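Local coordinates for glycoside hydrolase YxiA (Bacillus licheniformis, PDB 3LV4), which probably hydrolyses glycosidic bonds in arabinan, as a calcium-binding family 43 glycoside hydrolase similar to endo-1,5-alpha-L-arabinosidases, at residues L32-S37 with N54-N59; F89-N94 with G115-K120; V335-Y340 with A437-S442. All blocks are in the same frame, centred on the assembly; numbering follows the deposited sequence.

Contact 1 (L32-S37 with N54-N59); sequences LASAKS and NPLIPN
Leu32 and Asn54 meet because both extend their side chains away from their own backbone nitrogens: CG is anti to N in Leu32 (chi1 -156°) and in Asn54 (chi1 -179°). The Asn54 amide thereby crosses the leucine at a slant, Asn54 CG 3.5 Å from Leu32 CD2, while ND2 reaches the Leu32 backbone. Asn54 ND2 donates to Leu32 O at 3.0 Å with an N-H...O angle of 165°; the acceptor lies close to the amide plane, but the donor is tilted from the carbonyl plane of Leu32. A second bond from ND2, to Ser49 O, and one into OD1 fix the rotation of the amide: Leu56 N donates to Asn54 OD1 at 2.9 Å, in the carbonyl plane, which closes an Asx turn. That turn presents Leu56 and Ile57 to the other segment. The Leu32 and Leu56 side chains run past each other in opposite directions, Leu32 CD1 3.9 Å from Leu56 CD1, and the other leucine branch, Leu32 CD2, packs on Ile57 CG1 at 4.0 Å. Leu56 CD1 also lies 3.6 Å from Ser34 OG, a hydroxyl whose hydrogen-bond partner is Ser47 OG on strand 44-47. All five touching residues are buried. The contact thus fastens an Asx-turn loop to Leu32 and Ser34 in the strand 33-37 region, in a four-stranded antiparallel sheet that forms one blade of the five-bladed beta-propeller characteristic of family 43.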
# COMPACT_ATOMS: atom_id res chain seq x y z
N LEU A 32 10.46 -6.39 12.97
CA LEU A 32 9.78 -6.20 14.25
C LEU A 32 9.82 -4.72 14.65
O LEU A 32 9.95 -4.38 15.83
CB LEU A 32 10.40 -7.09 15.33
CG LEU A 32 9.49 -7.44 16.52
CD1 LEU A 32 8.14 -7.97 16.05
CD2 LEU A 32 10.17 -8.46 17.47
N ALA A 33 9.71 -3.85 13.65
CA ALA A 33 9.68 -2.40 13.87
C ALA A 33 8.24 -1.93 14.10
O ALA A 33 7.30 -2.52 13.57
CB ALA A 33 10.28 -1.67 12.67
N SER A 34 8.09 -0.85 14.87
CA SER A 34 6.76 -0.30 15.12
C SER A 34 6.83 1.14 15.61
O SER A 34 7.86 1.61 16.10
CB SER A 34 6.00 -1.15 16.14
OG SER A 34 6.64 -1.14 17.41
N ALA A 35 5.71 1.85 15.46
CA ALA A 35 5.63 3.25 15.84
C ALA A 35 4.18 3.58 16.14
O ALA A 35 3.29 2.83 15.75
CB ALA A 35 6.15 4.15 14.73
N LYS A 36 3.95 4.69 16.83
CA LYS A 36 2.59 5.07 17.15
C LYS A 36 2.41 6.58 17.08
O LYS A 36 3.38 7.34 17.18
CB LYS A 36 2.20 4.56 18.55
CG LYS A 36 3.06 5.11 19.67
CD LYS A 36 2.50 4.72 21.04
CE LYS A 36 3.52 4.97 22.14
NZ LYS A 36 3.00 4.52 23.48
N SER A 37 1.16 7.01 16.92
CA SER A 37 0.83 8.44 16.90
C SER A 37 -0.64 8.59 17.18
O SER A 37 -1.41 7.65 16.98
CB SER A 37 1.15 9.06 15.54
OG SER A 37 0.28 8.57 14.54
N ASN A 54 13.56 -6.35 22.32
CA ASN A 54 12.51 -5.71 21.53
C ASN A 54 11.18 -5.82 22.29
O ASN A 54 10.75 -6.92 22.62
CB ASN A 54 12.42 -6.36 20.15
CG ASN A 54 11.35 -5.72 19.27
OD1 ASN A 54 10.20 -5.59 19.67
ND2 ASN A 54 11.74 -5.31 18.06
N PRO A 55 10.55 -4.67 22.60
CA PRO A 55 9.39 -4.71 23.50
C PRO A 55 8.23 -5.56 22.97
O PRO A 55 7.47 -6.11 23.77
CB PRO A 55 8.97 -3.24 23.61
CG PRO A 55 9.66 -2.54 22.50
CD PRO A 55 10.90 -3.30 22.21
N LEU A 56 8.10 -5.67 21.65
CA LEU A 56 7.00 -6.45 21.07
C LEU A 56 7.17 -7.93 21.37
O LEU A 56 6.21 -8.63 21.68
CB LEU A 56 6.90 -6.21 19.56
CG LEU A 56 6.71 -4.76 19.11
CD1 LEU A 56 6.61 -4.69 17.59
CD2 LEU A 56 5.49 -4.10 19.76
N ILE A 57 8.41 -8.42 21.25
CA ILE A 57 8.74 -9.80 21.61
C ILE A 57 10.17 -9.82 22.16
O ILE A 57 11.12 -10.04 21.41
CB ILE A 57 8.67 -10.76 20.40
CG1 ILE A 57 7.42 -10.50 19.56
CG2 ILE A 57 8.69 -12.22 20.88
CD1 ILE A 57 7.31 -11.43 18.33
N PRO A 58 10.32 -9.57 23.47
CA PRO A 58 11.66 -9.39 24.06
C PRO A 58 12.56 -10.62 23.95
O PRO A 58 13.78 -10.47 23.97
CB PRO A 58 11.35 -9.08 25.53
CG PRO A 58 9.93 -8.61 25.55
CD PRO A 58 9.23 -9.29 24.42
N ASN A 59 11.97 -11.81 23.87
CA ASN A 59 12.72 -13.05 23.69
C ASN A 59 12.59 -13.58 22.27
O ASN A 59 12.59 -14.80 22.05
CB ASN A 59 12.22 -14.11 24.67
CG ASN A 59 10.80 -14.55 24.36
OD1 ASN A 59 9.96 -13.74 23.94
ND2 ASN A 59 10.52 -15.82 24.57

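Contact 2 (F89-N94 with G115-K120); sequences FYMYYN and GPYKNK
The Tyr117 ring receives the selenomethionine Met91 on one face: methyl CE sits 3.7 Å from the ring centroid and only 9° off the normal, a CH-pi contact over the centre. The selenium atom stands farther off above the face, which makes the pair a Met-aromatic contact, and Met91 CB packs against Tyr117 CD2 at 3.7 Å. Two other rings are met at their edges, Tyr93 by Asn119 ND2 and Tyr90 by Lys120 NZ. Both segments belong to one blade of the family 43 beta-propeller, strand 89-96 being the second and 118-126 the fourth of a four-stranded antiparallel sheet. Strand 103-110 lies between them, pairing with Met91 through Ala108, so the contact is made by side chains meeting across the intervening strand. Met91 gets its methyl over the tyrosine by extending CG anti to N and then bending at its last torsion (chi3 -68°). The side chains of Met91 and Tyr117 cross at about a right angle. Beside the methionine, Phe89 CB touches Tyr117 CE2 at 4.0 Å, and Tyr117 OH is hydrogen-bonded to Ile113 O. At the other end, the Tyr93 ring and the Asn119 amide are turned 65° apart. On the more exposed flank, Tyr90 OH and Lys120 NZ have their own partners in Asp86 and Thr179 O. A water joins them as well, donating to Tyr90 OH at 3.1 Å and accepting from Lys120 NZ at 2.8 Å.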
# COMPACT_ATOMS: atom_id res chain seq x y z
N PHE A 89 -4.74 -9.13 20.32
CA PHE A 89 -4.05 -8.65 19.13
C PHE A 89 -3.26 -9.77 18.50
O PHE A 89 -2.38 -10.37 19.12
CB PHE A 89 -3.16 -7.45 19.50
CG PHE A 89 -3.93 -6.29 20.05
CD1 PHE A 89 -4.08 -6.12 21.42
CD2 PHE A 89 -4.57 -5.41 19.20
CE1 PHE A 89 -4.81 -5.06 21.93
CE2 PHE A 89 -5.31 -4.35 19.70
CZ PHE A 89 -5.43 -4.17 21.06
N TYR A 90 -3.60 -10.06 17.24
CA TYR A 90 -3.07 -11.20 16.52
C TYR A 90 -2.05 -10.73 15.50
O TYR A 90 -2.41 -10.04 14.53
CB TYR A 90 -4.21 -11.96 15.84
CG TYR A 90 -5.06 -12.74 16.81
CD1 TYR A 90 -5.88 -12.10 17.73
CD2 TYR A 90 -5.02 -14.13 16.82
CE1 TYR A 90 -6.64 -12.82 18.63
CE2 TYR A 90 -5.77 -14.86 17.70
CZ TYR A 90 -6.58 -14.20 18.61
OH TYR A 90 -7.32 -14.95 19.49
N MSE A 91 -0.79 -11.08 15.74
CA MSE A 91 0.29 -10.77 14.82
C MSE A 91 0.57 -11.93 13.88
O MSE A 91 0.90 -13.03 14.31
CB MSE A 91 1.56 -10.40 15.57
CG MSE A 91 2.75 -10.12 14.65
SE MSE A 91 4.42 -9.79 15.63
CE MSE A 91 3.93 -8.08 16.46
N TYR A 92 0.44 -11.66 12.60
CA TYR A 92 0.82 -12.61 11.58
C TYR A 92 2.24 -12.28 11.16
O TYR A 92 2.49 -11.30 10.45
CB TYR A 92 -0.18 -12.55 10.43
CG TYR A 92 -1.55 -13.01 10.92
CD1 TYR A 92 -1.95 -14.34 10.77
CD2 TYR A 92 -2.39 -12.14 11.61
CE1 TYR A 92 -3.18 -14.78 11.24
CE2 TYR A 92 -3.63 -12.58 12.09
CZ TYR A 92 -4.01 -13.89 11.90
OH TYR A 92 -5.22 -14.34 12.39
N TYR A 93 3.19 -13.08 11.66
CA TYR A 93 4.60 -12.81 11.47
C TYR A 93 5.18 -13.76 10.44
O TYR A 93 4.61 -14.83 10.18
CB TYR A 93 5.36 -12.95 12.80
CG TYR A 93 5.36 -14.37 13.32
CD1 TYR A 93 6.22 -15.32 12.79
CD2 TYR A 93 4.50 -14.76 14.34
CE1 TYR A 93 6.22 -16.63 13.25
CE2 TYR A 93 4.51 -16.06 14.82
CZ TYR A 93 5.36 -16.99 14.27
OH TYR A 93 5.37 -18.29 14.73
N ASN A 94 6.31 -13.39 9.86
CA ASN A 94 6.93 -14.22 8.84
C ASN A 94 8.41 -13.89 8.66
O ASN A 94 8.85 -12.77 8.96
CB ASN A 94 6.18 -14.07 7.51
CG ASN A 94 6.03 -12.62 7.07
OD1 ASN A 94 5.07 -11.93 7.43
ND2 ASN A 94 6.99 -12.14 6.31
N GLY A 115 2.64 -5.48 23.09
CA GLY A 115 3.28 -6.72 23.47
C GLY A 115 3.20 -7.06 24.95
O GLY A 115 2.61 -6.31 25.72
N PRO A 116 3.80 -8.19 25.34
CA PRO A 116 4.52 -9.08 24.44
C PRO A 116 3.60 -10.00 23.65
O PRO A 116 2.51 -10.36 24.11
CB PRO A 116 5.38 -9.91 25.40
CG PRO A 116 4.55 -9.98 26.66
CD PRO A 116 3.86 -8.64 26.75
N TYR A 117 4.04 -10.39 22.45
CA TYR A 117 3.29 -11.34 21.64
C TYR A 117 3.80 -12.75 21.93
O TYR A 117 5.01 -12.96 22.08
CB TYR A 117 3.42 -10.99 20.15
CG TYR A 117 2.62 -9.76 19.80
CD1 TYR A 117 3.08 -8.49 20.13
CD2 TYR A 117 1.38 -9.88 19.19
CE1 TYR A 117 2.32 -7.36 19.82
CE2 TYR A 117 0.62 -8.76 18.89
CZ TYR A 117 1.09 -7.51 19.22
OH TYR A 117 0.33 -6.39 18.93
N LYS A 118 2.86 -13.69 22.05
CA LYS A 118 3.20 -15.09 22.32
C LYS A 118 2.87 -15.99 21.14
O LYS A 118 1.76 -15.97 20.61
CB LYS A 118 2.51 -15.59 23.58
CG LYS A 118 3.08 -14.98 24.85
CD LYS A 118 4.55 -15.37 25.07
CE LYS A 118 4.72 -16.88 25.19
NZ LYS A 118 6.15 -17.27 25.36
N ASN A 119 3.85 -16.77 20.74
CA ASN A 119 3.76 -17.63 19.57
C ASN A 119 2.67 -18.69 19.73
O ASN A 119 2.61 -19.37 20.76
CB ASN A 119 5.13 -18.28 19.33
CG ASN A 119 5.14 -19.19 18.11
OD1 ASN A 119 5.81 -20.23 18.10
ND2 ASN A 119 4.41 -18.81 17.09
N LYS A 120 1.82 -18.83 18.71
CA LYS A 120 0.82 -19.89 18.69
C LYS A 120 1.18 -20.94 17.64
O LYS A 120 0.53 -22.00 17.56
CB LYS A 120 -0.58 -19.33 18.40
CG LYS A 120 -1.10 -18.40 19.50
CD LYS A 120 -2.56 -18.03 19.25
CE LYS A 120 -3.46 -19.26 19.15
NZ LYS A 120 -4.88 -18.90 18.82
O HOH W 1 -5.54 -17.09 20.85

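Contact 3 (V335-Y340 with A437-S442); sequences VAPHRY and AVWGSS
His338 NE2 and Ser441 OG share a hydrogen bond of 2.7 Å, nearly straight at 172°, in which either atom could be the donor. The hydroxyl lies at the edge of the imidazole, in its plane, and the serine reaches it by turning OG anti to the backbone nitrogen (chi1 -170°). Two residues earlier on the strand, the Trp439 indole provides the apolar part of the contact. Pro337 CA stands over one face of its six-membered ring, 3.7 Å from the centroid and 14° off the normal, a CH-pi contact; Pro337 CB meets Trp439 CE3 at 3.6 Å. Val335 CB approaches the same indole at CZ2, 4.0 Å away. The buried indole nitrogen is served by a water in the ring plane, which accepts from Trp439 NE1 at 3.1 Å and from Val335 N at 3.0 Å. Edge-to-face rings of His362 and Phe278 further enclose the tryptophan. Strand 437-442 pairs with 355-363, which carries the calcium ligand Glu358. The contact thus joins the loop leaving strand 333-335, the last of a propeller blade, to the final strand of the C-terminal lipocalin-like beta domain, consistent with a place at the junction of the two domains.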
# COMPACT_ATOMS: atom_id res chain seq x y z
N VAL A 335 -4.77 9.50 -4.60
CA VAL A 335 -3.90 9.92 -3.50
C VAL A 335 -3.68 11.43 -3.54
O VAL A 335 -3.28 11.98 -4.57
CB VAL A 335 -2.54 9.18 -3.58
CG1 VAL A 335 -1.67 9.48 -2.35
CG2 VAL A 335 -2.77 7.69 -3.73
N ALA A 336 -3.94 12.11 -2.43
CA ALA A 336 -3.61 13.53 -2.31
C ALA A 336 -2.10 13.68 -2.53
O ALA A 336 -1.33 12.86 -2.04
CB ALA A 336 -4.00 14.06 -0.94
N PRO A 337 -1.67 14.70 -3.29
CA PRO A 337 -0.24 14.78 -3.63
C PRO A 337 0.70 15.02 -2.44
O PRO A 337 1.85 14.61 -2.50
CB PRO A 337 -0.18 15.96 -4.61
CG PRO A 337 -1.58 16.04 -5.20
CD PRO A 337 -2.49 15.67 -4.04
N HIS A 338 0.23 15.69 -1.39
CA HIS A 338 1.07 15.96 -0.22
C HIS A 338 0.68 15.16 1.02
O HIS A 338 -0.48 14.77 1.16
CB HIS A 338 1.07 17.45 0.11
CG HIS A 338 1.56 18.30 -1.02
ND1 HIS A 338 2.86 18.25 -1.46
CD2 HIS A 338 0.92 19.19 -1.81
CE1 HIS A 338 3.01 19.09 -2.47
NE2 HIS A 338 1.85 19.67 -2.70
N ARG A 339 1.65 14.95 1.91
CA ARG A 339 1.40 14.18 3.12
C ARG A 339 0.32 14.83 3.99
O ARG A 339 0.11 16.05 3.93
CB ARG A 339 2.70 13.99 3.93
CG ARG A 339 3.20 15.26 4.58
CD ARG A 339 4.64 15.14 5.06
NE ARG A 339 4.85 14.05 6.01
CZ ARG A 339 5.97 13.90 6.72
NH1 ARG A 339 6.96 14.76 6.58
NH2 ARG A 339 6.09 12.88 7.56
N TYR A 340 -0.35 14.02 4.79
CA TYR A 340 -1.47 14.47 5.61
C TYR A 340 -1.05 15.47 6.68
O TYR A 340 -0.14 15.21 7.46
CB TYR A 340 -2.16 13.27 6.27
CG TYR A 340 -3.34 13.65 7.12
CD1 TYR A 340 -4.46 14.26 6.55
CD2 TYR A 340 -3.36 13.39 8.48
CE1 TYR A 340 -5.55 14.61 7.32
CE2 TYR A 340 -4.45 13.73 9.26
CZ TYR A 340 -5.54 14.34 8.67
OH TYR A 340 -6.63 14.69 9.44
N ALA A 437 -2.10 8.03 -13.06
CA ALA A 437 -2.44 9.13 -12.17
C ALA A 437 -1.77 10.43 -12.56
O ALA A 437 -0.60 10.44 -12.95
CB ALA A 437 -2.05 8.78 -10.74
N VAL A 438 -2.49 11.54 -12.43
CA VAL A 438 -1.89 12.86 -12.54
C VAL A 438 -2.10 13.63 -11.24
O VAL A 438 -3.17 13.55 -10.63
CB VAL A 438 -2.44 13.66 -13.75
CG1 VAL A 438 -2.11 12.92 -15.05
CG2 VAL A 438 -3.95 13.88 -13.62
N TRP A 439 -1.08 14.36 -10.80
CA TRP A 439 -1.16 15.19 -9.60
C TRP A 439 -0.84 16.61 -9.98
O TRP A 439 0.09 16.85 -10.75
CB TRP A 439 -0.10 14.78 -8.58
CG TRP A 439 -0.33 13.51 -7.85
CD1 TRP A 439 -1.39 12.64 -7.96
CD2 TRP A 439 0.53 12.96 -6.85
NE1 TRP A 439 -1.23 11.59 -7.09
CE2 TRP A 439 -0.06 11.76 -6.40
CE3 TRP A 439 1.75 13.37 -6.30
CZ2 TRP A 439 0.53 10.97 -5.41
CZ3 TRP A 439 2.34 12.58 -5.33
CH2 TRP A 439 1.73 11.39 -4.89
N GLY A 440 -1.56 17.55 -9.40
CA GLY A 440 -1.24 18.96 -9.58
C GLY A 440 -1.05 19.61 -8.22
O GLY A 440 -1.78 19.29 -7.26
N SER A 441 -0.08 20.50 -8.12
CA SER A 441 0.12 21.29 -6.91
C SER A 441 0.36 22.73 -7.33
O SER A 441 1.25 23.00 -8.14
CB SER A 441 1.29 20.75 -6.09
OG SER A 441 1.36 21.36 -4.81
N SER A 442 -0.43 23.66 -6.80
CA SER A 442 -0.48 25.01 -7.36
C SER A 442 0.78 25.81 -7.07
O SER A 442 1.41 25.64 -6.02
CB SER A 442 -1.70 25.78 -6.82
OG SER A 442 -1.57 26.01 -5.42
O HOH W 2 -3.00 9.02 -6.96

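Overall arrangement
All three contacts are mainly buried, but they sit at different levels of the fold. Contacts 1 and 2 are neighbours in the propeller, with centres about 11 Å apart, and they meet directly: Leu56 O and Tyr117 N lie 2.9 Å apart, a probable hydrogen bond. Contact 1 relies on an amide clamping a loop to a strand, with leucine packing beside it, whereas contact 2 bridges two strands of a blade across a third, with a methionine on an aromatic face and a water bridge beside the exposed Lys120. Contact 3, its centre about 32 Å from that of contact 1 and 36 Å from that of contact 2, probably works between domains and combines proline-indole packing with a short imidazole-hydroxyl bond.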